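Local atomic coordinates of glycerol kinase, putative (Plasmodium falciparum, PDB entry 2W40), a protein that probably transfers a phosphate group from ATP to glycerol, giving sn-glycerol 3-phosphate, as other glycerol kinases of the FGGY family do. Residues Leu191-Asp201 with Phe208-Ile219. Numbering follows the deposited sequence.
Sequences LLMDINTLQWD and FNITNMSVLPEI
Trp200 lies between Leu216 and Ile219, with a CH-pi contact over each face of its indole. The site belongs to the N-terminal FGGY domain of an actin-like sugar kinase fold. Loop 191-201 and segment 208-219 are joined here by the short helix 202-207.

On one indole face Leu216 CB is 3.8 Å from the centroid of the five-membered ring, offset toward the rim. On the opposite face Ile219 CD1 is 3.7 Å from the same centroid and close to its normal. Ile219 CG1 is anti to its own carbonyl carbon (chi1 -58°), which carries CD1 over the ring. Together with the NE1 bond in the ring plane, these two contacts help to fix the tilt and rotation of the indole.

Away from the ring the contact is apolar. Leu192 CD1 and Ile210 CD1 meet tip to tip at 3.5 Å. The other branch of Leu192, CD2, meets Phe208 CD2 at 3.8 Å. Phe208 also packs edge-to-face on Phe141. The Met213 chain bends at chi3, and its CE reaches Trp200 CB at 3.6 Å.

Polar bonds shape the loop itself. Asp194 OD1 accepts from the backbone N of Asn196 and of Thr197, making an Asx turn and an Asx motif at the bend of the loop. Asp201 caps helix 202-207 through Met204 N and also pairs with Lys129.

One hydrogen bond crosses between the segments. Trp200 NE1 donates to Pro217 O at 2.8 Å, with an N-H...O angle of 147°. The oxygen sits in the indole plane, while NE1 is tilted 31° from the carbonyl plane of Pro217.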
loop_
_atom_site.group_PDB
_atom_site.type_symbol
_atom_site.label_atom_id
_atom_site.label_comp_id
_atom_site.label_asym_id
_atom_site.label_seq_id
_atom_site.Cartn_x
_atom_site.Cartn_y
_atom_site.Cartn_z
ATOM N N LEU C 191 -24.352 -19.133 -14.539
ATOM C CA LEU C 191 -24.499 -18.489 -15.857
ATOM C C LEU C 191 -25.052 -19.505 -16.893
ATOM O O LEU C 191 -25.032 -19.246 -18.086
ATOM C CB LEU C 191 -23.234 -17.810 -16.335
ATOM C CG LEU C 191 -23.209 -16.298 -16.415
ATOM C CD1 LEU C 191 -21.772 -15.673 -16.604
ATOM C CD2 LEU C 191 -24.110 -15.915 -17.468
ATOM N N LEU C 192 -25.471 -20.711 -16.389
ATOM C CA LEU C 192 -26.004 -21.800 -17.214
ATOM C C LEU C 192 -27.507 -22.075 -17.039
ATOM O O LEU C 192 -28.056 -22.881 -17.813
ATOM C CB LEU C 192 -25.252 -23.100 -17.035
ATOM C CG LEU C 192 -23.765 -22.996 -17.175
ATOM C CD1 LEU C 192 -23.204 -24.363 -16.757
ATOM C CD2 LEU C 192 -23.387 -22.567 -18.602
ATOM N N MET C 193 -28.139 -21.498 -15.987
ATOM C CA MET C 193 -29.518 -21.805 -15.713
ATOM C C MET C 193 -30.404 -20.670 -16.259
ATOM O O MET C 193 -30.058 -19.504 -16.085
ATOM C CB MET C 193 -29.725 -21.890 -14.218
ATOM C CG MET C 193 -31.079 -22.479 -13.846
ATOM S SD MET C 193 -31.484 -22.365 -12.080
ATOM C CE MET C 193 -32.032 -20.620 -11.955
ATOM N N ASP C 194 -31.574 -21.027 -16.769
ATOM C CA ASP C 194 -32.645 -20.109 -17.146
ATOM C C ASP C 194 -33.289 -19.622 -15.829
ATOM O O ASP C 194 -33.835 -20.443 -15.060
ATOM C CB ASP C 194 -33.649 -20.793 -18.016
ATOM C CG ASP C 194 -34.744 -19.793 -18.526
ATOM O OD1 ASP C 194 -35.289 -18.993 -17.742
ATOM O OD2 ASP C 194 -35.092 -19.874 -19.749
ATOM N N ILE C 195 -33.103 -18.341 -15.529
ATOM C CA ILE C 195 -33.573 -17.775 -14.232
ATOM C C ILE C 195 -35.093 -17.825 -13.991
ATOM O O ILE C 195 -35.544 -17.779 -12.857
ATOM C CB ILE C 195 -33.057 -16.311 -14.109
ATOM C CG1 ILE C 195 -33.109 -15.749 -12.670
ATOM C CG2 ILE C 195 -33.754 -15.320 -14.983
ATOM C CD1 ILE C 195 -32.348 -16.559 -11.677
ATOM N N ASN C 196 -35.865 -17.856 -15.099
ATOM C CA ASN C 196 -37.334 -17.954 -15.080
ATOM C C ASN C 196 -37.825 -19.406 -15.029
ATOM O O ASN C 196 -38.725 -19.728 -14.264
ATOM C CB ASN C 196 -37.955 -17.215 -16.250
ATOM C CG ASN C 196 -37.868 -15.764 -16.095
ATOM O OD1 ASN C 196 -38.588 -15.192 -15.248
ATOM N ND2 ASN C 196 -36.958 -15.129 -16.819
ATOM N N THR C 197 -37.225 -20.307 -15.805
ATOM C CA THR C 197 -37.719 -21.672 -15.869
ATOM C C THR C 197 -37.039 -22.647 -14.861
ATOM O O THR C 197 -37.514 -23.791 -14.666
ATOM C CB THR C 197 -37.572 -22.264 -17.233
ATOM O OG1 THR C 197 -36.167 -22.506 -17.458
ATOM C CG2 THR C 197 -38.134 -21.381 -18.322
ATOM N N LEU C 198 -35.885 -22.224 -14.295
ATOM C CA LEU C 198 -35.185 -23.004 -13.337
ATOM C C LEU C 198 -34.605 -24.277 -13.908
ATOM O O LEU C 198 -34.392 -25.275 -13.191
ATOM C CB LEU C 198 -35.999 -23.303 -12.097
ATOM C CG LEU C 198 -36.635 -22.077 -11.399
ATOM C CD1 LEU C 198 -37.414 -22.486 -10.126
ATOM C CD2 LEU C 198 -35.746 -20.932 -11.151
ATOM N N GLN C 199 -34.346 -24.246 -15.223
ATOM C CA GLN C 199 -33.669 -25.364 -15.882
ATOM C C GLN C 199 -32.350 -25.001 -16.520
ATOM O O GLN C 199 -32.137 -23.878 -16.876
ATOM C CB GLN C 199 -34.570 -25.810 -17.022
ATOM C CG GLN C 199 -36.047 -26.166 -16.649
ATOM C CD GLN C 199 -36.175 -27.388 -15.815
ATOM O OE1 GLN C 199 -35.273 -28.255 -15.797
ATOM N NE2 GLN C 199 -37.283 -27.493 -15.073
ATOM N N TRP C 200 -31.443 -25.934 -16.622
ATOM C CA TRP C 200 -30.207 -25.734 -17.402
ATOM C C TRP C 200 -30.612 -25.321 -18.804
ATOM O O TRP C 200 -31.545 -25.925 -19.390
ATOM C CB TRP C 200 -29.390 -26.994 -17.446
ATOM C CG TRP C 200 -28.927 -27.535 -16.119
ATOM C CD1 TRP C 200 -29.214 -28.740 -15.616
ATOM C CD2 TRP C 200 -28.151 -26.855 -15.134
ATOM N NE1 TRP C 200 -28.628 -28.929 -14.381
ATOM C CE2 TRP C 200 -27.936 -27.794 -14.065
ATOM C CE3 TRP C 200 -27.524 -25.592 -15.065
ATOM C CZ2 TRP C 200 -27.190 -27.476 -12.920
ATOM C CZ3 TRP C 200 -26.789 -25.270 -13.924
ATOM C CH2 TRP C 200 -26.589 -26.247 -12.867
ATOM N N ASP C 201 -29.939 -24.308 -19.315
ATOM C CA ASP C 201 -30.283 -23.715 -20.628
ATOM C C ASP C 201 -29.322 -24.214 -21.717
ATOM O O ASP C 201 -28.080 -24.017 -21.638
ATOM C CB ASP C 201 -30.210 -22.227 -20.536
ATOM C CG ASP C 201 -30.739 -21.564 -21.806
ATOM O OD1 ASP C 201 -31.940 -21.710 -22.120
ATOM O OD2 ASP C 201 -29.864 -21.004 -22.508
ATOM N N PHE C 208 -20.830 -21.905 -23.705
ATOM C CA PHE C 208 -19.722 -22.225 -22.865
ATOM C C PHE C 208 -19.032 -23.550 -23.184
ATOM O O PHE C 208 -18.229 -24.052 -22.395
ATOM C CB PHE C 208 -20.134 -22.067 -21.420
ATOM C CG PHE C 208 -20.323 -20.609 -21.040
ATOM C CD1 PHE C 208 -19.238 -19.747 -20.976
ATOM C CD2 PHE C 208 -21.616 -20.084 -20.802
ATOM C CE1 PHE C 208 -19.414 -18.375 -20.703
ATOM C CE2 PHE C 208 -21.792 -18.737 -20.507
ATOM C CZ PHE C 208 -20.716 -17.888 -20.452
ATOM N N ASN C 209 -19.391 -24.131 -24.315
ATOM C CA ASN C 209 -18.796 -25.403 -24.867
ATOM C C ASN C 209 -19.071 -26.633 -24.040
ATOM O O ASN C 209 -18.300 -27.675 -24.045
ATOM C CB ASN C 209 -17.256 -25.260 -24.950
ATOM C CG ASN C 209 -16.744 -24.235 -25.931
ATOM O OD1 ASN C 209 -17.380 -23.228 -26.325
ATOM N ND2 ASN C 209 -15.515 -24.459 -26.304
ATOM N N ILE C 210 -20.198 -26.589 -23.335
ATOM C CA ILE C 210 -20.667 -27.731 -22.575
ATOM C C ILE C 210 -21.518 -28.533 -23.527
ATOM O O ILE C 210 -22.711 -28.262 -23.638
ATOM C CB ILE C 210 -21.447 -27.341 -21.312
ATOM C CG1 ILE C 210 -20.525 -26.523 -20.386
ATOM C CG2 ILE C 210 -22.055 -28.576 -20.673
ATOM C CD1 ILE C 210 -21.220 -25.778 -19.334
ATOM N N THR C 211 -20.883 -29.495 -24.226
ATOM C CA THR C 211 -21.525 -30.189 -25.341
ATOM C C THR C 211 -22.426 -31.318 -24.930
ATOM O O THR C 211 -23.200 -31.846 -25.748
ATOM C CB THR C 211 -20.444 -30.814 -26.273
ATOM O OG1 THR C 211 -19.648 -31.676 -25.460
ATOM C CG2 THR C 211 -19.541 -29.771 -26.899
ATOM N N ASN C 212 -22.352 -31.715 -23.651
ATOM C CA ASN C 212 -23.122 -32.857 -23.146
ATOM C C ASN C 212 -23.677 -32.416 -21.798
ATOM O O ASN C 212 -22.964 -32.290 -20.826
ATOM C CB ASN C 212 -22.202 -34.062 -23.032
ATOM C CG ASN C 212 -22.902 -35.282 -22.649
ATOM O OD1 ASN C 212 -23.994 -35.214 -22.091
ATOM N ND2 ASN C 212 -22.233 -36.441 -22.852
ATOM N N MET C 213 -24.960 -32.110 -21.818
ATOM C CA MET C 213 -25.585 -31.541 -20.635
ATOM C C MET C 213 -25.775 -32.553 -19.506
ATOM O O MET C 213 -26.179 -32.228 -18.396
ATOM C CB MET C 213 -26.887 -30.803 -21.030
ATOM C CG MET C 213 -26.607 -29.491 -21.697
ATOM S SD MET C 213 -28.063 -28.763 -22.361
ATOM C CE MET C 213 -28.790 -27.948 -20.880
ATOM N N SER C 214 -25.532 -33.835 -19.801
ATOM C CA SER C 214 -25.597 -34.845 -18.786
ATOM C C SER C 214 -24.612 -34.740 -17.663
ATOM O O SER C 214 -24.784 -35.400 -16.648
ATOM C CB SER C 214 -25.529 -36.223 -19.426
ATOM O OG SER C 214 -24.291 -36.712 -19.686
ATOM N N VAL C 215 -23.547 -33.961 -17.867
ATOM C CA VAL C 215 -22.534 -33.709 -16.849
ATOM C C VAL C 215 -22.995 -32.785 -15.758
ATOM O O VAL C 215 -22.315 -32.639 -14.784
ATOM C CB VAL C 215 -21.227 -33.197 -17.483
ATOM C CG1 VAL C 215 -20.734 -34.216 -18.582
ATOM C CG2 VAL C 215 -21.394 -31.762 -17.986
ATOM N N LEU C 216 -24.142 -32.106 -15.980
ATOM C CA LEU C 216 -24.734 -31.187 -15.017
ATOM C C LEU C 216 -25.649 -31.940 -14.060
ATOM O O LEU C 216 -26.432 -32.786 -14.472
ATOM C CB LEU C 216 -25.402 -30.038 -15.717
ATOM C CG LEU C 216 -24.502 -29.157 -16.594
ATOM C CD1 LEU C 216 -25.420 -28.339 -17.566
ATOM C CD2 LEU C 216 -23.675 -28.253 -15.765
ATOM N N PRO C 217 -25.565 -31.593 -12.783
ATOM C CA PRO C 217 -26.411 -32.251 -11.787
ATOM C C PRO C 217 -27.845 -31.796 -11.828
ATOM O O PRO C 217 -28.123 -30.677 -12.221
ATOM C CB PRO C 217 -25.713 -31.836 -10.457
ATOM C CG PRO C 217 -25.193 -30.416 -10.746
ATOM C CD PRO C 217 -24.673 -30.578 -12.207
ATOM N N GLU C 218 -28.728 -32.645 -11.315
ATOM C CA GLU C 218 -30.143 -32.323 -11.254
ATOM C C GLU C 218 -30.383 -31.139 -10.304
ATOM O O GLU C 218 -29.869 -31.203 -9.184
ATOM C CB GLU C 218 -30.966 -33.508 -10.737
ATOM C CG GLU C 218 -32.468 -33.221 -10.701
ATOM C CD GLU C 218 -33.259 -34.387 -10.086
ATOM O OE1 GLU C 218 -32.716 -35.535 -10.044
ATOM O OE2 GLU C 218 -34.426 -34.144 -9.689
ATOM N N ILE C 219 -31.202 -30.201 -10.719
ATOM C CA ILE C 219 -31.531 -28.987 -9.912
ATOM C C ILE C 219 -32.741 -29.311 -8.978
ATOM O O ILE C 219 -33.812 -29.723 -9.452
ATOM C CB ILE C 219 -31.866 -27.753 -10.789
ATOM C CG1 ILE C 219 -30.668 -27.426 -11.722
ATOM C CG2 ILE C 219 -32.243 -26.495 -9.941
ATOM C CD1 ILE C 219 -31.001 -26.404 -12.750
#